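Local coordinates for acetylacetone-cleaving enzyme (Acinetobacter johnsonii, PDB 3BAL), which cleaves acetylacetone with molecular oxygen to methylglyoxal and acetate, as a homotetrameric iron-dependent dioxygenase of the cupin superfamily, at residues N19-F24 with G32-L37; K74-V79 with F109-Q114. One frame throughout, in Å; residues are numbered along the deposited sequence.

Interaction 1: residues N19-F24 with G32-L37; sequences NNYVPF and GITWQL
With chi1 of 75°, the Trp35 indole is set between its own backbone N and carbonyl carbon, while Phe24 swings its ring beside its carbonyl carbon (chi1 -170°), which brings the two rings together. Phe24 presents its edge, through CD1, to one face of the five-membered ring of Trp35, the centroids 5.0 Å apart and the planes nearly perpendicular. At the rim of the indole, in its plane, a water accepts from Trp35 NE1 at 3.0 Å and donates to Pro23 O, and CG2 of Val22 packs against the same side chain. The backbones are joined by a short antiparallel ladder. Val22 and Trp35 form a hydrogen-bonded pair, Val22 N to Trp35 O at 3.0 Å and Trp35 N to Val22 O at 2.8 Å, both donors in the carbonyl plane; Phe24 N continues it to Ile33 O. Through the ladder, strand 22-23 becomes an outermost strand of the jelly-roll sheet within this chain, where strand 46-53 flanks strand 34-41 and Trp145 of the C-terminal helix packs on Val22 and Gln36. Phe24 also meets Phe59 edge-to-face. Gln36 lies across one face of Tyr21, CG nearer the ring centre and NE2 toward the rim, 3.1 Å from Tyr21 CD1 and CE1; its amide, turned 81° from the ring, stands nearly upright on it. Gln36 NE2 bonds weakly to Ser17 O, and Asn20 OD1 to Lys149. Water thus bridges polar groups at both ends, Asn20 ND2 to Gln36 OE1 and the indole N-H to Pro23 O; at 4.0 Å, Trp35 NE1 and Pro23 O are too far apart to bond directly.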
# COMPACT_ATOMS: atom_id res chain seq x y z
N ASN A 19 4.44 -23.88 20.43
CA ASN A 19 3.24 -24.71 20.36
C ASN A 19 2.28 -24.40 19.22
O ASN A 19 1.44 -25.24 18.89
CB ASN A 19 2.45 -24.58 21.67
CG ASN A 19 3.18 -25.20 22.84
OD1 ASN A 19 2.75 -25.06 23.99
ND2 ASN A 19 4.29 -25.89 22.56
N ASN A 20 2.39 -23.22 18.62
CA ASN A 20 1.48 -22.85 17.55
C ASN A 20 1.95 -23.02 16.12
O ASN A 20 1.23 -22.67 15.19
CB ASN A 20 0.99 -21.41 17.76
CG ASN A 20 0.12 -21.29 18.98
OD1 ASN A 20 -0.56 -22.25 19.37
ND2 ASN A 20 0.11 -20.11 19.59
N TYR A 21 3.14 -23.56 15.93
CA TYR A 21 3.62 -23.80 14.58
C TYR A 21 2.90 -25.05 14.08
O TYR A 21 2.80 -26.04 14.81
CB TYR A 21 5.13 -24.02 14.56
CG TYR A 21 5.96 -22.74 14.67
CD1 TYR A 21 6.36 -22.23 15.91
CD2 TYR A 21 6.34 -22.04 13.52
CE1 TYR A 21 7.13 -21.07 16.00
CE2 TYR A 21 7.10 -20.88 13.59
CZ TYR A 21 7.50 -20.40 14.84
OH TYR A 21 8.26 -19.25 14.90
N VAL A 22 2.37 -25.00 12.86
CA VAL A 22 1.67 -26.14 12.27
C VAL A 22 2.33 -26.50 10.94
O VAL A 22 3.02 -25.67 10.34
CB VAL A 22 0.17 -25.84 12.01
CG1 VAL A 22 -0.54 -25.53 13.31
CG2 VAL A 22 0.02 -24.68 11.02
N PRO A 23 2.12 -27.74 10.46
CA PRO A 23 2.71 -28.15 9.18
C PRO A 23 2.20 -27.29 8.02
O PRO A 23 1.00 -27.01 7.93
CB PRO A 23 2.27 -29.61 9.05
CG PRO A 23 2.15 -30.06 10.48
CD PRO A 23 1.47 -28.88 11.13
N PHE A 24 3.11 -26.86 7.15
CA PHE A 24 2.77 -26.05 5.98
C PHE A 24 2.25 -27.06 4.95
O PHE A 24 2.79 -28.16 4.83
CB PHE A 24 4.03 -25.36 5.46
CG PHE A 24 3.77 -24.32 4.42
CD1 PHE A 24 3.18 -23.10 4.76
CD2 PHE A 24 4.10 -24.55 3.08
CE1 PHE A 24 2.93 -22.13 3.79
CE2 PHE A 24 3.85 -23.59 2.11
CZ PHE A 24 3.27 -22.38 2.46
N GLY A 32 9.84 -30.95 6.10
CA GLY A 32 8.89 -30.64 7.15
C GLY A 32 8.76 -29.18 7.53
O GLY A 32 9.03 -28.83 8.68
N ILE A 33 8.36 -28.32 6.60
CA ILE A 33 8.22 -26.90 6.92
C ILE A 33 7.00 -26.65 7.81
O ILE A 33 5.92 -27.18 7.57
CB ILE A 33 8.10 -26.03 5.63
CG1 ILE A 33 9.40 -26.08 4.84
CG2 ILE A 33 7.76 -24.58 5.99
CD1 ILE A 33 9.40 -25.21 3.59
N THR A 34 7.19 -25.85 8.86
CA THR A 34 6.09 -25.51 9.76
C THR A 34 5.96 -23.99 9.77
O THR A 34 6.92 -23.28 9.48
CB THR A 34 6.32 -26.06 11.20
OG1 THR A 34 7.63 -25.69 11.67
CG2 THR A 34 6.19 -27.58 11.22
N TRP A 35 4.77 -23.48 10.07
CA TRP A 35 4.59 -22.03 10.05
C TRP A 35 3.53 -21.53 11.01
O TRP A 35 2.89 -22.31 11.72
CB TRP A 35 4.24 -21.56 8.63
CG TRP A 35 2.81 -21.87 8.21
CD1 TRP A 35 2.18 -23.08 8.30
CD2 TRP A 35 1.84 -20.96 7.68
NE1 TRP A 35 0.88 -22.98 7.85
CE2 TRP A 35 0.64 -21.68 7.47
CE3 TRP A 35 1.86 -19.59 7.35
CZ2 TRP A 35 -0.52 -21.09 6.95
CZ3 TRP A 35 0.71 -19.01 6.84
CH2 TRP A 35 -0.46 -19.76 6.64
N GLN A 36 3.36 -20.21 11.00
CA GLN A 36 2.37 -19.50 11.80
C GLN A 36 1.94 -18.23 11.08
O GLN A 36 2.79 -17.43 10.69
CB GLN A 36 2.93 -19.07 13.17
CG GLN A 36 2.91 -20.13 14.26
CD GLN A 36 3.16 -19.53 15.63
OE1 GLN A 36 2.43 -18.63 16.07
NE2 GLN A 36 4.18 -20.03 16.33
N LEU A 37 0.63 -18.06 10.89
CA LEU A 37 0.10 -16.86 10.27
C LEU A 37 0.02 -15.87 11.44
O LEU A 37 -0.56 -16.19 12.49
CB LEU A 37 -1.29 -17.11 9.68
CG LEU A 37 -1.96 -15.90 9.01
CD1 LEU A 37 -1.13 -15.42 7.82
CD2 LEU A 37 -3.36 -16.29 8.56
O HOH W 1 2.07 -18.24 18.66
O HOH W 2 -1.20 -25.08 7.28

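Interaction 2: residues K74-V79 with F109-Q114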
# COMPACT_ATOMS: atom_id res chain seq x y z
N LYS A 74 17.49 -17.08 11.38
CA LYS A 74 18.32 -18.24 11.62
C LYS A 74 18.54 -19.07 10.36
O LYS A 74 17.64 -19.20 9.54
CB LYS A 74 17.68 -19.12 12.70
CG LYS A 74 18.48 -20.37 13.03
CD LYS A 74 17.73 -21.24 14.02
CE LYS A 74 18.57 -22.45 14.41
NZ LYS A 74 19.90 -22.04 14.99
N GLY A 75 19.74 -19.61 10.21
CA GLY A 75 20.03 -20.45 9.06
C GLY A 75 20.55 -19.77 7.81
O GLY A 75 21.28 -18.78 7.87
N LYS A 76 20.17 -20.32 6.66
CA LYS A 76 20.58 -19.83 5.35
C LYS A 76 19.45 -20.10 4.35
O LYS A 76 18.79 -21.13 4.43
CB LYS A 76 21.84 -20.56 4.90
CG LYS A 76 22.97 -20.50 5.90
CD LYS A 76 23.85 -21.71 5.76
CE LYS A 76 24.82 -21.54 4.63
NZ LYS A 76 26.16 -21.57 5.28
N MET A 77 19.23 -19.18 3.41
CA MET A 77 18.16 -19.32 2.41
C MET A 77 18.62 -18.96 0.99
O MET A 77 19.13 -17.86 0.76
CB MET A 77 16.96 -18.45 2.82
CG MET A 77 15.81 -18.42 1.82
SD MET A 77 14.39 -17.50 2.45
CE MET A 77 15.02 -15.83 2.32
N GLU A 78 18.44 -19.88 0.04
CA GLU A 78 18.82 -19.66 -1.36
C GLU A 78 17.61 -19.18 -2.15
O GLU A 78 16.69 -19.95 -2.42
CB GLU A 78 19.36 -20.95 -1.99
CG GLU A 78 20.79 -21.32 -1.57
CD GLU A 78 21.15 -22.77 -1.92
OE1 GLU A 78 20.53 -23.33 -2.85
OE2 GLU A 78 22.05 -23.33 -1.27
N VAL A 79 17.62 -17.90 -2.51
CA VAL A 79 16.52 -17.29 -3.26
C VAL A 79 16.92 -17.03 -4.71
O VAL A 79 18.03 -16.59 -4.99
CB VAL A 79 16.10 -15.94 -2.64
CG1 VAL A 79 14.76 -15.51 -3.20
CG2 VAL A 79 16.05 -16.04 -1.13
N PHE A 109 16.38 -24.29 1.64
CA PHE A 109 17.04 -24.12 2.93
C PHE A 109 18.04 -25.25 3.19
O PHE A 109 17.68 -26.33 3.65
CB PHE A 109 16.01 -24.07 4.05
CG PHE A 109 15.00 -22.99 3.86
CD1 PHE A 109 13.86 -23.21 3.09
CD2 PHE A 109 15.21 -21.72 4.39
CE1 PHE A 109 12.96 -22.18 2.85
CE2 PHE A 109 14.32 -20.68 4.16
CZ PHE A 109 13.19 -20.91 3.38
N PRO A 110 19.33 -25.00 2.90
CA PRO A 110 20.43 -25.97 3.07
C PRO A 110 20.67 -26.42 4.51
O PRO A 110 21.20 -27.50 4.75
CB PRO A 110 21.65 -25.20 2.53
CG PRO A 110 21.04 -24.14 1.64
CD PRO A 110 19.85 -23.70 2.43
N VAL A 111 20.25 -25.57 5.44
CA VAL A 111 20.43 -25.82 6.86
C VAL A 111 19.15 -25.44 7.62
O VAL A 111 18.34 -24.67 7.10
CB VAL A 111 21.64 -24.97 7.34
CG1 VAL A 111 21.14 -23.74 8.10
CG2 VAL A 111 22.61 -25.80 8.13
N GLU A 112 18.94 -25.97 8.83
CA GLU A 112 17.73 -25.62 9.57
C GLU A 112 17.64 -24.10 9.73
O GLU A 112 18.54 -23.48 10.31
CB GLU A 112 17.69 -26.28 10.93
CG GLU A 112 16.35 -26.07 11.62
CD GLU A 112 16.05 -27.13 12.66
OE1 GLU A 112 16.80 -27.22 13.66
OE2 GLU A 112 15.07 -27.88 12.46
N SER A 113 16.55 -23.51 9.25
CA SER A 113 16.38 -22.06 9.28
C SER A 113 15.05 -21.54 9.83
O SER A 113 14.13 -22.31 10.13
CB SER A 113 16.55 -21.52 7.85
OG SER A 113 17.65 -22.12 7.19
N GLN A 114 14.97 -20.22 9.95
CA GLN A 114 13.76 -19.52 10.39
C GLN A 114 13.74 -18.13 9.75
O GLN A 114 14.78 -17.47 9.67
CB GLN A 114 13.70 -19.37 11.93
CG GLN A 114 12.49 -18.52 12.41
CD GLN A 114 12.39 -18.36 13.93
OE1 GLN A 114 11.91 -19.25 14.64
NE2 GLN A 114 12.85 -17.21 14.44
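Lys74 and Gln114 face each other as an antiparallel hydrogen-bonded pair, their CA atoms 4.9 Å apart. Gln114 N donates to Lys74 O at 2.9 Å from well above the carbonyl plane, and the return bond from Lys74 N to Gln114 O is longer. Beyond this pair the regular ladder gives way: Gly75, at phi 89° and psi -147°, a conformation natural to glycine, brings its CA within 4.0 Å of Ser113 CA, with Ser113 OG against it. The serine hydroxyl stands in for the next backbone acceptor, taking the N-H of Lys76 at Ser113 OG, 3.1 Å away. Its own proton goes to Val111 O, so one oxygen both receives from the opposite segment and pins the turn of its own. Here strand 113-120 pairs with strand 68-74 inside the jelly roll of the cupin fold, while the chain after Gly75 leaves that sheet to form a two-stranded ribbon, 76-79 with 88-91. Phe109 follows Phe108, whose short strand pairs with strand 57-64 of the second jelly-roll sheet. Met77 and Phe109 lie side by side and point the same way. With Met77 CG anti to its backbone N (chi1 176°), the thioether runs along the ring: CG touches Phe109 CE2 at 3.6 Å, and SD makes an oblique Met-aromatic contact 4.6 Å from the ring centroid. The Met77 side chain is about 8 Å from the bound zinc ion, which His62, His64 and His104 hold. Nearer the surface, Pro110 packs CD against Lys76 O, and Val111 CG1 meets Gly75 CA at 3.6 Å and reaches the aliphatic part of Lys76.

Overall arrangement
From the N terminus, the chain passes through 19-24, turns by way of strand 29-30 and comes back as 32-37, so interaction 1 closes a short loop at one edge of the jelly-roll sheet that holds strands 34-41, 46-53 and 113-120. Interaction 2 opens only later, at 74-79, and closes a longer excursion that includes strands 88-91 and 94-98 and the zinc ligand His104. The two loops follow in series, neither nested nor crossed. Across the sheet, strand 46-53 lies between strands 34-41 and 113-120, so both contacts bear on one sheet. Their centres are 16 Å apart, and the side chains of Tyr21 and Gln114 pack together between them.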